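Local coordinates for conserved uncharacterized protein (predicted phosphoesterase COG0622) (Streptococcus pneumoniae, PDB 3CK2) that probably acts as a metal-dependent phosphoesterase of the calcineurin-like superfamily, holding a pair of manganese ions at its presumed active site, at residues A[56-70]-A[79-91]. Sequence-based numbering, arbitrary orientation.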
ATOM      1  N   VAL A  56      -8.447   3.163   2.699  1.00 21.09           N
ATOM      2  CA  VAL A  56      -7.834   4.319   1.972  1.00 20.86           C
ATOM      3  C   VAL A  56      -7.469   5.472   2.911  1.00 20.33           C
ATOM      4  O   VAL A  56      -8.194   5.808   3.846  1.00 19.72           O
ATOM      5  CB  VAL A  56      -8.752   4.800   0.760  1.00 20.60           C
ATOM      6  CG1 VAL A  56     -10.165   5.157   1.225  1.00 18.46           C
ATOM      7  CG2 VAL A  56      -8.102   5.941  -0.069  1.00 19.98           C
ATOM      8  N   VAL A  57      -6.308   6.052   2.666  1.00 21.33           N
ATOM      9  CA  VAL A  57      -5.811   7.205   3.476  1.00 20.88           C
ATOM     10  C   VAL A  57      -5.671   8.465   2.587  1.00 21.73           C
ATOM     11  O   VAL A  57      -5.750   8.393   1.350  1.00 22.14           O
ATOM     12  CB  VAL A  57      -4.490   6.870   4.237  1.00 20.27           C
ATOM     13  CG1 VAL A  57      -4.803   5.887   5.357  1.00 16.07           C
ATOM     14  CG2 VAL A  57      -3.415   6.347   3.252  1.00 18.17           C
ATOM     15  N   LYS A  58      -5.508   9.613   3.240  1.00 21.82           N
ATOM     16  CA  LYS A  58      -5.422  10.872   2.541  1.00 21.28           C
ATOM     17  C   LYS A  58      -4.022  11.183   1.997  1.00 20.75           C
ATOM     18  O   LYS A  58      -3.052  11.169   2.746  1.00 19.44           O
ATOM     19  CB  LYS A  58      -5.829  12.013   3.460  1.00 21.04           C
ATOM     20  CG  LYS A  58      -6.023  13.377   2.730  1.00 21.62           C
ATOM     21  CD  LYS A  58      -5.879  14.538   3.763  1.00 21.86           C
ATOM     22  CE  LYS A  58      -6.084  15.943   3.127  1.00 23.12           C
ATOM     23  NZ  LYS A  58      -5.121  16.256   2.072  1.00 23.01           N
ATOM     24  N   GLY A  59      -3.969  11.531   0.706  1.00 19.88           N
ATOM     25  CA  GLY A  59      -2.775  12.080   0.094  1.00 19.80           C
ATOM     26  C   GLY A  59      -2.781  13.601   0.081  1.00 19.40           C
ATOM     27  O   GLY A  59      -3.823  14.243   0.287  1.00 19.31           O
ATOM     28  N   ASN A  60      -1.626  14.205  -0.174  1.00 19.17           N
ATOM     29  CA  ASN A  60      -1.595  15.675  -0.286  1.00 18.76           C
ATOM     30  C   ASN A  60      -2.418  16.252  -1.464  1.00 18.07           C
ATOM     31  O   ASN A  60      -2.802  17.422  -1.423  1.00 18.90           O
ATOM     32  CB  ASN A  60      -0.166  16.204  -0.321  1.00 19.28           C
ATOM     33  CG  ASN A  60       0.635  15.699  -1.511  1.00 19.26           C
ATOM     34  OD1 ASN A  60       0.739  14.496  -1.709  1.00 22.27           O
ATOM     35  ND2 ASN A  60       1.258  16.621  -2.267  1.00 15.35           N
HETATM   36  N   MSE A  61      -2.678  15.431  -2.483  1.00 17.43           N
HETATM   37  CA  MSE A  61      -3.441  15.822  -3.674  1.00 17.62           C
HETATM   38  C   MSE A  61      -4.904  15.368  -3.571  1.00 16.99           C
HETATM   39  O   MSE A  61      -5.626  15.409  -4.551  1.00 17.68           O
HETATM   40  CB  MSE A  61      -2.806  15.251  -4.979  1.00 17.31           C
HETATM   41  CG  MSE A  61      -1.430  15.796  -5.311  1.00 18.15           C
HETATM   42 SE   MSE A  61      -1.355  17.749  -5.343  0.70 19.25          SE
HETATM   43  CE  MSE A  61       0.473  18.091  -5.865  1.00 17.62           C
ATOM     44  N   ASP A  62      -5.317  14.959  -2.375  1.00 17.17           N
ATOM     45  CA  ASP A  62      -6.699  14.689  -2.028  1.00 17.17           C
ATOM     46  C   ASP A  62      -7.219  15.884  -1.247  1.00 16.53           C
ATOM     47  O   ASP A  62      -6.737  16.156  -0.140  1.00 18.05           O
ATOM     48  CB  ASP A  62      -6.819  13.408  -1.163  1.00 16.91           C
ATOM     49  CG  ASP A  62      -6.529  12.142  -1.944  1.00 16.96           C
ATOM     50  OD1 ASP A  62      -6.898  12.104  -3.121  1.00 15.51           O
ATOM     51  OD2 ASP A  62      -5.968  11.178  -1.379  1.00 15.57           O
ATOM     52  N   PHE A  63      -8.170  16.613  -1.820  1.00 15.80           N
ATOM     53  CA  PHE A  63      -8.569  17.902  -1.261  1.00 15.89           C
ATOM     54  C   PHE A  63      -9.882  17.847  -0.492  1.00 16.19           C
ATOM     55  O   PHE A  63     -10.090  18.654   0.391  1.00 17.14           O
ATOM     56  CB  PHE A  63      -8.581  18.980  -2.338  1.00 16.00           C
ATOM     57  CG  PHE A  63      -7.223  19.213  -2.951  1.00 15.75           C
ATOM     58  CD1 PHE A  63      -6.162  19.645  -2.172  1.00 17.16           C
ATOM     59  CD2 PHE A  63      -6.992  18.979  -4.286  1.00 15.85           C
ATOM     60  CE1 PHE A  63      -4.899  19.855  -2.732  1.00 16.80           C
ATOM     61  CE2 PHE A  63      -5.715  19.199  -4.843  1.00 15.35           C
ATOM     62  CZ  PHE A  63      -4.688  19.618  -4.068  1.00 14.50           C
ATOM     63  N   TYR A  64     -10.713  16.851  -0.804  1.00 16.38           N
ATOM     64  CA  TYR A  64     -11.952  16.602  -0.118  1.00 16.52           C
ATOM     65  C   TYR A  64     -11.693  16.124   1.304  1.00 16.31           C
ATOM     66  O   TYR A  64     -10.782  15.259   1.574  1.00 16.94           O
ATOM     67  CB  TYR A  64     -12.796  15.515  -0.808  1.00 16.89           C
ATOM     68  CG  TYR A  64     -12.982  15.596  -2.300  1.00 16.63           C
ATOM     69  CD1 TYR A  64     -13.914  16.440  -2.857  1.00 16.96           C
ATOM     70  CD2 TYR A  64     -12.286  14.740  -3.144  1.00 17.39           C
ATOM     71  CE1 TYR A  64     -14.117  16.488  -4.216  1.00 17.16           C
ATOM     72  CE2 TYR A  64     -12.486  14.773  -4.521  1.00 17.36           C
ATOM     73  CZ  TYR A  64     -13.401  15.651  -5.046  1.00 18.10           C
ATOM     74  OH  TYR A  64     -13.605  15.685  -6.414  1.00 18.83           O
ATOM     75  N   ALA A  65     -12.528  16.655   2.197  1.00 15.22           N
ATOM     76  CA  ALA A  65     -12.621  16.195   3.580  1.00 14.76           C
ATOM     77  C   ALA A  65     -13.119  14.743   3.605  1.00 14.53           C
ATOM     78  O   ALA A  65     -13.935  14.319   2.760  1.00 14.94           O
ATOM     79  CB  ALA A  65     -13.571  17.122   4.389  1.00 13.52           C
ATOM     80  N   GLY A  66     -12.617  13.977   4.570  1.00 14.24           N
ATOM     81  CA  GLY A  66     -13.156  12.662   4.868  1.00 14.32           C
ATOM     82  C   GLY A  66     -12.214  11.483   4.747  1.00 14.72           C
ATOM     83  O   GLY A  66     -12.618  10.355   5.019  1.00 14.48           O
ATOM     84  N   TYR A  67     -10.982  11.710   4.299  1.00 14.99           N
ATOM     85  CA  TYR A  67      -9.999  10.649   4.308  1.00 15.40           C
ATOM     86  C   TYR A  67      -9.203  10.762   5.595  1.00 15.77           C
ATOM     87  O   TYR A  67      -8.819  11.874   5.981  1.00 16.29           O
ATOM     88  CB  TYR A  67      -9.044  10.725   3.109  1.00 14.92           C
ATOM     89  CG  TYR A  67      -9.631  10.367   1.766  1.00 14.18           C
ATOM     90  CD1 TYR A  67     -10.041   9.076   1.479  1.00 15.10           C
ATOM     91  CD2 TYR A  67      -9.695  11.328   0.738  1.00 15.92           C
ATOM     92  CE1 TYR A  67     -10.559   8.743   0.210  1.00 15.21           C
ATOM     93  CE2 TYR A  67     -10.188  11.020  -0.521  1.00 15.69           C
ATOM     94  CZ  TYR A  67     -10.623   9.720  -0.788  1.00 15.11           C
ATOM     95  OH  TYR A  67     -11.091   9.428  -2.040  1.00 11.86           O
ATOM     96  N   PRO A  68      -8.906   9.613   6.246  1.00 16.17           N
ATOM     97  CA  PRO A  68      -8.010   9.696   7.401  1.00 16.69           C
ATOM     98  C   PRO A  68      -6.544   9.870   6.969  1.00 16.36           C
ATOM     99  O   PRO A  68      -6.121   9.353   5.934  1.00 16.17           O
ATOM    100  CB  PRO A  68      -8.224   8.342   8.107  1.00 16.89           C
ATOM    101  CG  PRO A  68      -8.483   7.410   6.980  1.00 16.43           C
ATOM    102  CD  PRO A  68      -9.315   8.224   5.976  1.00 15.71           C
ATOM    103  N   GLU A  69      -5.783  10.597   7.774  1.00 16.73           N
ATOM    104  CA  GLU A  69      -4.334  10.695   7.597  1.00 17.65           C
ATOM    105  C   GLU A  69      -3.576   9.387   7.822  1.00 17.45           C
ATOM    106  O   GLU A  69      -2.625   9.094   7.115  1.00 17.98           O
ATOM    107  CB  GLU A  69      -3.765  11.727   8.536  1.00 17.49           C
ATOM    108  CG  GLU A  69      -4.103  13.133   8.082  1.00 19.46           C
ATOM    109  CD  GLU A  69      -3.646  14.211   9.060  1.00 18.30           C
ATOM    110  OE1 GLU A  69      -2.963  13.914  10.080  1.00 19.64           O
ATOM    111  OE2 GLU A  69      -3.970  15.365   8.773  1.00 18.31           O
ATOM    112  N   ARG A  70      -4.000   8.634   8.826  1.00 17.42           N
ATOM    113  CA  ARG A  70      -3.421   7.345   9.166  1.00 17.41           C
ATOM    114  C   ARG A  70      -4.540   6.373   9.356  1.00 17.01           C
ATOM    115  O   ARG A  70      -5.635   6.732   9.769  1.00 16.26           O
ATOM    116  CB  ARG A  70      -2.649   7.413  10.488  1.00 17.36           C
ATOM    117  CG  ARG A  70      -1.658   8.556  10.628  1.00 17.87           C
ATOM    118  CD  ARG A  70      -1.101   8.625  12.052  1.00 18.01           C
ATOM    119  NE  ARG A  70      -0.178   9.749  12.187  1.00 20.23           N
ATOM    120  CZ  ARG A  70       0.626   9.987  13.242  1.00 23.00           C
ATOM    121  NH1 ARG A  70       0.672   9.175  14.300  1.00 22.75           N
ATOM    122  NH2 ARG A  70       1.417  11.056  13.237  1.00 22.04           N
ATOM    123  N   LYS A  79      -0.694  -6.584  12.322  1.00 23.33           N
ATOM    124  CA  LYS A  79      -0.998  -5.154  12.429  1.00 22.95           C
ATOM    125  C   LYS A  79      -0.337  -4.357  11.290  1.00 23.38           C
ATOM    126  O   LYS A  79       0.905  -4.262  11.191  1.00 23.56           O
ATOM    127  CB  LYS A  79      -0.536  -4.610  13.764  1.00 22.68           C
ATOM    128  CG  LYS A  79      -0.820  -3.127  13.968  1.00 22.79           C
ATOM    129  CD  LYS A  79      -0.505  -2.722  15.414  1.00 22.24           C
ATOM    130  CE  LYS A  79      -0.882  -1.290  15.695  1.00 22.97           C
ATOM    131  NZ  LYS A  79      -0.742  -0.968  17.124  1.00 21.04           N
ATOM    132  N   ILE A  80      -1.195  -3.782  10.451  1.00 22.42           N
ATOM    133  CA  ILE A  80      -0.813  -3.024   9.310  1.00 22.29           C
ATOM    134  C   ILE A  80      -1.118  -1.551   9.673  1.00 22.72           C
ATOM    135  O   ILE A  80      -2.188  -1.235  10.205  1.00 21.29           O
ATOM    136  CB  ILE A  80      -1.637  -3.499   8.063  1.00 22.63           C
ATOM    137  CG1 ILE A  80      -1.372  -5.006   7.828  1.00 22.73           C
ATOM    138  CG2 ILE A  80      -1.338  -2.633   6.828  1.00 21.45           C
ATOM    139  CD1 ILE A  80      -2.285  -5.724   6.816  1.00 21.08           C
ATOM    140  N   ILE A  81      -0.144  -0.674   9.427  1.00 23.05           N
ATOM    141  CA  ILE A  81      -0.339   0.761   9.528  1.00 22.64           C
ATOM    142  C   ILE A  81      -0.126   1.321   8.120  1.00 23.24           C
ATOM    143  O   ILE A  81       0.543   0.720   7.297  1.00 22.74           O
ATOM    144  CB  ILE A  81       0.531   1.436  10.647  1.00 23.30           C
ATOM    145  CG1 ILE A  81       2.020   1.527  10.279  1.00 22.95           C
ATOM    146  CG2 ILE A  81       0.370   0.678  11.996  1.00 21.01           C
ATOM    147  CD1 ILE A  81       2.865   2.276  11.349  1.00 21.60           C
ATOM    148  N   GLN A  82      -0.737   2.464   7.868  1.00 23.69           N
ATOM    149  CA  GLN A  82      -0.931   2.984   6.542  1.00 24.04           C
ATOM    150  C   GLN A  82      -1.019   4.499   6.595  1.00 23.93           C
ATOM    151  O   GLN A  82      -1.791   5.069   7.375  1.00 24.02           O
ATOM    152  CB  GLN A  82      -2.243   2.430   6.015  1.00 24.31           C
ATOM    153  CG  GLN A  82      -2.533   2.707   4.597  1.00 24.71           C
ATOM    154  CD  GLN A  82      -3.923   2.294   4.191  1.00 24.35           C
ATOM    155  OE1 GLN A  82      -4.761   1.915   5.035  1.00 25.99           O
ATOM    156  NE2 GLN A  82      -4.198   2.396   2.895  1.00 21.33           N
ATOM    157  N   THR A  83      -0.248   5.146   5.741  1.00 23.65           N
ATOM    158  CA  THR A  83      -0.265   6.605   5.632  1.00 23.68           C
ATOM    159  C   THR A  83       0.200   6.958   4.240  1.00 23.24           C
ATOM    160  O   THR A  83       0.802   6.122   3.570  1.00 23.50           O
ATOM    161  CB  THR A  83       0.617   7.275   6.756  1.00 23.31           C
ATOM    162  OG1 THR A  83       0.285   8.651   6.872  1.00 24.28           O
ATOM    163  CG2 THR A  83       2.109   7.144   6.495  1.00 24.10           C
ATOM    164  N   HIS A  84      -0.091   8.170   3.770  1.00 23.71           N
ATOM    165  CA  HIS A  84       0.453   8.597   2.472  1.00 23.08           C
ATOM    166  C   HIS A  84       1.959   8.796   2.532  1.00 22.35           C
ATOM    167  O   HIS A  84       2.691   8.203   1.763  1.00 22.95           O
ATOM    168  CB  HIS A  84      -0.248   9.837   1.952  1.00 23.19           C
ATOM    169  CG  HIS A  84       0.078  10.176   0.528  1.00 23.35           C
ATOM    170  ND1 HIS A  84      -0.266   9.356  -0.527  1.00 24.33           N
ATOM    171  CD2 HIS A  84       0.675  11.268  -0.021  1.00 23.66           C
ATOM    172  CE1 HIS A  84       0.095   9.933  -1.666  1.00 24.10           C
ATOM    173  NE2 HIS A  84       0.669  11.090  -1.390  1.00 25.18           N
ATOM    174  N   GLY A  85       2.425   9.613   3.456  1.00 23.17           N
ATOM    175  CA  GLY A  85       3.880   9.796   3.698  1.00 23.23           C
ATOM    176  C   GLY A  85       4.317  11.243   3.807  1.00 23.14           C
ATOM    177  O   GLY A  85       5.292  11.532   4.454  1.00 23.19           O
ATOM    178  N   HIS A  86       3.556  12.144   3.200  1.00 23.21           N
ATOM    179  CA  HIS A  86       3.866  13.568   3.190  1.00 23.84           C
ATOM    180  C   HIS A  86       3.895  14.211   4.570  1.00 24.75           C
ATOM    181  O   HIS A  86       4.667  15.169   4.811  1.00 25.96           O
ATOM    182  CB  HIS A  86       2.885  14.331   2.259  1.00 23.87           C
ATOM    183  CG  HIS A  86       1.455  14.307   2.699  1.00 22.51           C
ATOM    184  ND1 HIS A  86       0.720  13.146   2.751  1.00 24.35           N
ATOM    185  CD2 HIS A  86       0.596  15.306   3.023  1.00 23.98           C
ATOM    186  CE1 HIS A  86      -0.514  13.424   3.142  1.00 22.78           C
ATOM    187  NE2 HIS A  86      -0.623  14.729   3.296  1.00 22.46           N
ATOM    188  N   LEU A  87       3.070  13.685   5.472  1.00 24.97           N
ATOM    189  CA  LEU A  87       3.000  14.207   6.806  1.00 25.64           C
ATOM    190  C   LEU A  87       4.152  13.688   7.645  1.00 26.04           C
ATOM    191  O   LEU A  87       4.305  14.151   8.767  1.00 26.79           O
ATOM    192  CB  LEU A  87       1.651  13.875   7.490  1.00 25.61           C
ATOM    193  CG  LEU A  87       0.400  14.399   6.778  1.00 24.89           C
ATOM    194  CD1 LEU A  87      -0.863  13.784   7.383  1.00 22.63           C
ATOM    195  CD2 LEU A  87       0.369  15.938   6.798  1.00 20.75           C
ATOM    196  N   PHE A  88       4.948  12.744   7.108  1.00 26.04           N
ATOM    197  CA  PHE A  88       6.150  12.221   7.786  1.00 25.99           C
ATOM    198  C   PHE A  88       7.453  12.717   7.115  1.00 25.77           C
ATOM    199  O   PHE A  88       8.543  12.324   7.486  1.00 24.52           O
ATOM    200  CB  PHE A  88       6.104  10.676   7.857  1.00 26.08           C
ATOM    201  CG  PHE A  88       5.051  10.158   8.802  1.00 26.09           C
ATOM    202  CD1 PHE A  88       5.356   9.893  10.126  1.00 26.67           C
ATOM    203  CD2 PHE A  88       3.725  10.014   8.388  1.00 27.66           C
ATOM    204  CE1 PHE A  88       4.375   9.444  11.014  1.00 25.94           C
ATOM    205  CE2 PHE A  88       2.754   9.583   9.273  1.00 26.92           C
ATOM    206  CZ  PHE A  88       3.086   9.295  10.589  1.00 25.86           C
ATOM    207  N   ASP A  89       7.308  13.594   6.124  1.00 26.12           N
ATOM    208  CA  ASP A  89       8.446  14.162   5.410  1.00 26.40           C
ATOM    209  C   ASP A  89       9.354  13.066   4.880  1.00 25.86           C
ATOM    210  O   ASP A  89      10.578  13.138   5.029  1.00 24.82           O
ATOM    211  CB  ASP A  89       9.250  15.118   6.305  1.00 26.89           C
ATOM    212  CG  ASP A  89       8.423  16.290   6.829  1.00 28.23           C
ATOM    213  OD1 ASP A  89       7.699  16.917   6.036  1.00 30.89           O
ATOM    214  OD2 ASP A  89       8.518  16.594   8.043  1.00 32.56           O
ATOM    215  N   ILE A  90       8.748  12.065   4.255  1.00 26.16           N
ATOM    216  CA  ILE A  90       9.509  10.906   3.767  1.00 26.83           C
ATOM    217  C   ILE A  90      10.470  11.240   2.610  1.00 27.23           C
ATOM    218  O   ILE A  90      11.393  10.489   2.368  1.00 27.41           O
ATOM    219  CB  ILE A  90       8.633   9.650   3.450  1.00 26.49           C
ATOM    220  CG1 ILE A  90       7.609   9.904   2.331  1.00 26.38           C
ATOM    221  CG2 ILE A  90       7.962   9.183   4.703  1.00 27.03           C
ATOM    222  CD1 ILE A  90       6.864   8.652   1.945  1.00 25.42           C
ATOM    223  N   ASN A  91      10.282  12.387   1.946  1.00 27.78           N
ATOM    224  CA  ASN A  91      11.251  12.857   0.936  1.00 27.38           C
ATOM    225  C   ASN A  91      12.539  13.350   1.607  1.00 27.22           C
ATOM    226  O   ASN A  91      13.589  13.424   0.998  1.00 25.67           O
ATOM    227  CB  ASN A  91      10.635  13.964   0.065  1.00 27.72           C
ATOM    228  CG  ASN A  91       9.854  13.408  -1.129  1.00 27.48           C
ATOM    229  OD1 ASN A  91      10.449  12.827  -2.038  1.00 26.08           O
ATOM    230  ND2 ASN A  91       8.525  13.583  -1.130  1.00 25.83           N
TER
HETATM  231  O   HOH W   1      -1.788  10.302   4.838  1.00 26.87           O
HETATM  232  O   HOH W   2      -2.898  16.282   3.866  1.00 27.32           O
HETATM  233  O   HOH W   3       2.294  13.094  11.387  1.00 48.76           O
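Asn60 and His84 meet at a manganese ion, which Asn60 binds through OD1 and His84 through NE2; Asp41 and His113 are its other protein ligands. A neutral amide oxygen and an imidazole nitrogen both suit a divalent cation, and the metal draws OD1 and NE2 to 3.4 Å without a hydrogen bond between them. His84 CG stands anti to the backbone N (chi1 -169°), which lays the ring under Gly59; Gly59 CA packs over its face, 3.5 Å from the ring centroid, an approach that a residue without a side chain makes easy. On its other ring nitrogen, ND1, His84 bonds Asn39 O, fixing its rotation. A second CH-pi contact sets Asn60 CB over one face of His86.

Among the polar links, Thr83's short hydroxyl donates from OG1 to Glu69 O (3.0 Å), tilted off the carbonyl plane. One water donates to Lys58 O and Glu69 O and accepts from His84 N. Lysine's long chain lets Lys58 NZ bond Asp62 O, Gly59 O and a water shared with His86 NE2, bracing the type I turn Gly59-Asp62.

Beta-branched Val57 lays two methyls against the extended chain of Gln82, whose amide is held by Arg55. Leu87 CD1 lies along Glu69 from CB to the carboxylate, 3.3 Å from CD. Flat groups meet where Phe88 CZ touches one face of the charged Arg70 guanidinium, planes 41° apart.

Gly59 to Asp62 matches the GNH(D/E) signature of calcineurin-like phosphoesterases, Met61 replacing its histidine; with His84, beyond strand 78-83, Asn60 helps build their dinuclear metal centre.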